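Local coordinates for calcium-regulated actin-bundling protein (Dictyostelium discoideum, PDB 4X3N) that binds and bundles actin filaments under calcium control and may shape filopodia and pseudopodia as the cell moves, at residues A61-S66 with T120-S125. Residues are numbered along the deposited sequence; the frame is centred on the assembly and turned at random.
Sequences AEFIYS and TTYPIS
Two aromatic rings, Phe63 and Tyr122, each offer a face to an aliphatic carbon from across the contact. Over one face of Tyr122 sits the methylene of Phe63, whose CB lies 4.0 Å from the centroid of the Tyr122 ring and nearly along its normal, a CH-pi contact; the opposite face is touched near its rim by CG2 of the preceding Thr121. Ser125 repeats the pattern on Phe63: its CB stands 3.6 Å from the centroid of the Phe63 ring. The two rings themselves meet obliquely, planes 54° apart, with Phe63 CD2 3.9 Å from Tyr122 CB, as the side chains run past each other in opposite directions. The helix backbone places Phe63 CB over Tyr122, while chi1 of -175°, CG anti to the backbone N, swings the ring to where Ser125 CB lies over its face. Helix 61-79 is thereby packed against the chain where it leaves helix 116-121: Tyr122 is the first residue to abandon helical phi/psi, and a short 3-10 turn follows, in which Ser125 N bonds Tyr122 O at 3.0 Å. This lies in the largely helical part of the protein that also carries the EF-hand-like calcium site, and Tyr156 of helix 153-160, which follows the calcium loop, adds to the packing round Phe63. An alanine in place of Phe63 is likely to open a gap beneath Ser125 CB and to cost Tyr122 CB its aromatic neighbour. At the far end of the tyrosine, OH reaches Glu62 CB at 3.3 Å, touching the aliphatic base of that side chain. Bent at chi2, Glu62 carries its carboxylate away to where Ser66 OG donates a hydrogen bond to Glu62 OE2 (2.7 Å) from above the carboxylate plane, and OE1 forms a salt bridge with Arg281 of helix 273-290. Ser125 OG, beside the Phe63 ring, hydrogen-bonds Glu60 and Tyr161.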
loop_
_atom_site.group_PDB
_atom_site.type_symbol
_atom_site.label_atom_id
_atom_site.label_comp_id
_atom_site.label_asym_id
_atom_site.label_seq_id
_atom_site.Cartn_x
_atom_site.Cartn_y
_atom_site.Cartn_z
ATOM N N ALA A 61 -29.345 -13.619 -5.506
ATOM C CA ALA A 61 -28.315 -14.337 -4.767
ATOM C C ALA A 61 -27.404 -15.123 -5.668
ATOM O O ALA A 61 -26.176 -15.062 -5.555
ATOM C CB ALA A 61 -28.940 -15.225 -3.699
ATOM N N GLU A 62 -27.957 -15.831 -6.609
ATOM C CA GLU A 62 -27.164 -16.620 -7.513
ATOM C C GLU A 62 -26.139 -15.798 -8.312
ATOM O O GLU A 62 -25.031 -16.236 -8.524
ATOM C CB GLU A 62 -28.052 -17.427 -8.466
ATOM C CG GLU A 62 -27.283 -18.291 -9.437
ATOM C CD GLU A 62 -26.426 -19.335 -8.740
ATOM O OE1 GLU A 62 -26.674 -19.701 -7.570
ATOM O OE2 GLU A 62 -25.422 -19.741 -9.346
ATOM N N PHE A 63 -26.523 -14.614 -8.746
ATOM C CA PHE A 63 -25.588 -13.788 -9.426
ATOM C C PHE A 63 -24.498 -13.294 -8.468
ATOM O O PHE A 63 -23.323 -13.196 -8.797
ATOM C CB PHE A 63 -26.341 -12.591 -9.969
ATOM C CG PHE A 63 -25.510 -11.702 -10.806
ATOM C CD1 PHE A 63 -24.705 -10.708 -10.218
ATOM C CD2 PHE A 63 -25.563 -11.790 -12.202
ATOM C CE1 PHE A 63 -23.935 -9.876 -11.019
ATOM C CE2 PHE A 63 -24.804 -10.941 -12.999
ATOM C CZ PHE A 63 -23.960 -10.007 -12.421
ATOM N N ILE A 64 -24.903 -12.984 -7.273
ATOM C CA ILE A 64 -23.973 -12.419 -6.287
ATOM C C ILE A 64 -22.903 -13.456 -6.046
ATOM O O ILE A 64 -21.698 -13.157 -5.970
ATOM C CB ILE A 64 -24.708 -11.991 -5.021
ATOM C CG1 ILE A 64 -25.466 -10.693 -5.276
ATOM C CG2 ILE A 64 -23.687 -11.754 -3.852
ATOM C CD1 ILE A 64 -26.569 -10.442 -4.313
ATOM N N TYR A 65 -23.353 -14.697 -5.958
ATOM C CA TYR A 65 -22.478 -15.838 -5.681
ATOM C C TYR A 65 -21.602 -16.243 -6.824
ATOM O O TYR A 65 -20.351 -16.357 -6.682
ATOM C CB TYR A 65 -23.327 -17.042 -5.228
ATOM C CG TYR A 65 -22.495 -18.249 -4.861
ATOM C CD1 TYR A 65 -22.155 -19.195 -5.841
ATOM C CD2 TYR A 65 -22.065 -18.457 -3.553
ATOM C CE1 TYR A 65 -21.392 -20.311 -5.510
ATOM C CE2 TYR A 65 -21.295 -19.562 -3.233
ATOM C CZ TYR A 65 -20.975 -20.477 -4.225
ATOM O OH TYR A 65 -20.219 -21.585 -3.890
ATOM N N SER A 66 -22.229 -16.408 -7.987
ATOM C CA SER A 66 -21.533 -16.974 -9.141
ATOM C C SER A 66 -20.723 -15.965 -9.936
ATOM O O SER A 66 -19.727 -16.326 -10.547
ATOM C CB SER A 66 -22.557 -17.625 -10.086
ATOM O OG SER A 66 -22.938 -18.822 -9.480
ATOM N N THR A 120 -30.133 -11.536 -18.828
ATOM C CA THR A 120 -31.594 -11.488 -18.905
ATOM C C THR A 120 -32.227 -11.934 -17.571
ATOM O O THR A 120 -33.266 -11.436 -17.172
ATOM C CB THR A 120 -32.112 -12.423 -20.074
ATOM O OG1 THR A 120 -31.318 -13.616 -20.136
ATOM C CG2 THR A 120 -31.918 -11.768 -21.416
ATOM N N THR A 121 -31.623 -12.885 -16.888
ATOM C CA THR A 121 -32.223 -13.354 -15.640
ATOM C C THR A 121 -32.008 -12.410 -14.444
ATOM O O THR A 121 -32.795 -12.435 -13.524
ATOM C CB THR A 121 -31.717 -14.740 -15.242
ATOM O OG1 THR A 121 -31.758 -15.601 -16.374
ATOM C CG2 THR A 121 -32.598 -15.360 -14.088
ATOM N N TYR A 122 -30.984 -11.559 -14.453
ATOM C CA TYR A 122 -30.666 -10.725 -13.278
ATOM C C TYR A 122 -30.487 -9.266 -13.654
ATOM O O TYR A 122 -29.402 -8.713 -13.442
ATOM C CB TYR A 122 -29.376 -11.243 -12.652
ATOM C CG TYR A 122 -29.429 -12.717 -12.308
ATOM C CD1 TYR A 122 -30.134 -13.149 -11.196
ATOM C CD2 TYR A 122 -28.854 -13.654 -13.115
ATOM C CE1 TYR A 122 -30.186 -14.465 -10.864
ATOM C CE2 TYR A 122 -28.911 -15.000 -12.801
ATOM C CZ TYR A 122 -29.594 -15.372 -11.668
ATOM O OH TYR A 122 -29.693 -16.643 -11.271
ATOM N N PRO A 123 -31.548 -8.619 -14.220
ATOM C CA PRO A 123 -31.333 -7.273 -14.732
ATOM C C PRO A 123 -30.817 -6.333 -13.639
ATOM O O PRO A 123 -29.919 -5.561 -13.871
ATOM C CB PRO A 123 -32.747 -6.841 -15.213
ATOM C CG PRO A 123 -33.703 -7.810 -14.568
ATOM C CD PRO A 123 -32.915 -9.090 -14.514
ATOM N N ILE A 124 -31.360 -6.424 -12.436
ATOM C CA ILE A 124 -31.024 -5.430 -11.411
ATOM C C ILE A 124 -29.567 -5.613 -10.922
ATOM O O ILE A 124 -29.003 -4.721 -10.316
ATOM C CB ILE A 124 -32.042 -5.453 -10.259
ATOM C CG1 ILE A 124 -31.897 -4.202 -9.427
ATOM C CG2 ILE A 124 -31.849 -6.668 -9.385
ATOM C CD1 ILE A 124 -32.761 -4.172 -8.185
ATOM N N SER A 125 -28.962 -6.758 -11.215
ATOM C CA SER A 125 -27.593 -6.973 -10.933
ATOM C C SER A 125 -26.625 -6.510 -11.988
ATOM O O SER A 125 -25.463 -6.648 -11.788
ATOM C CB SER A 125 -27.368 -8.469 -10.721
ATOM O OG SER A 125 -27.972 -8.899 -9.546
#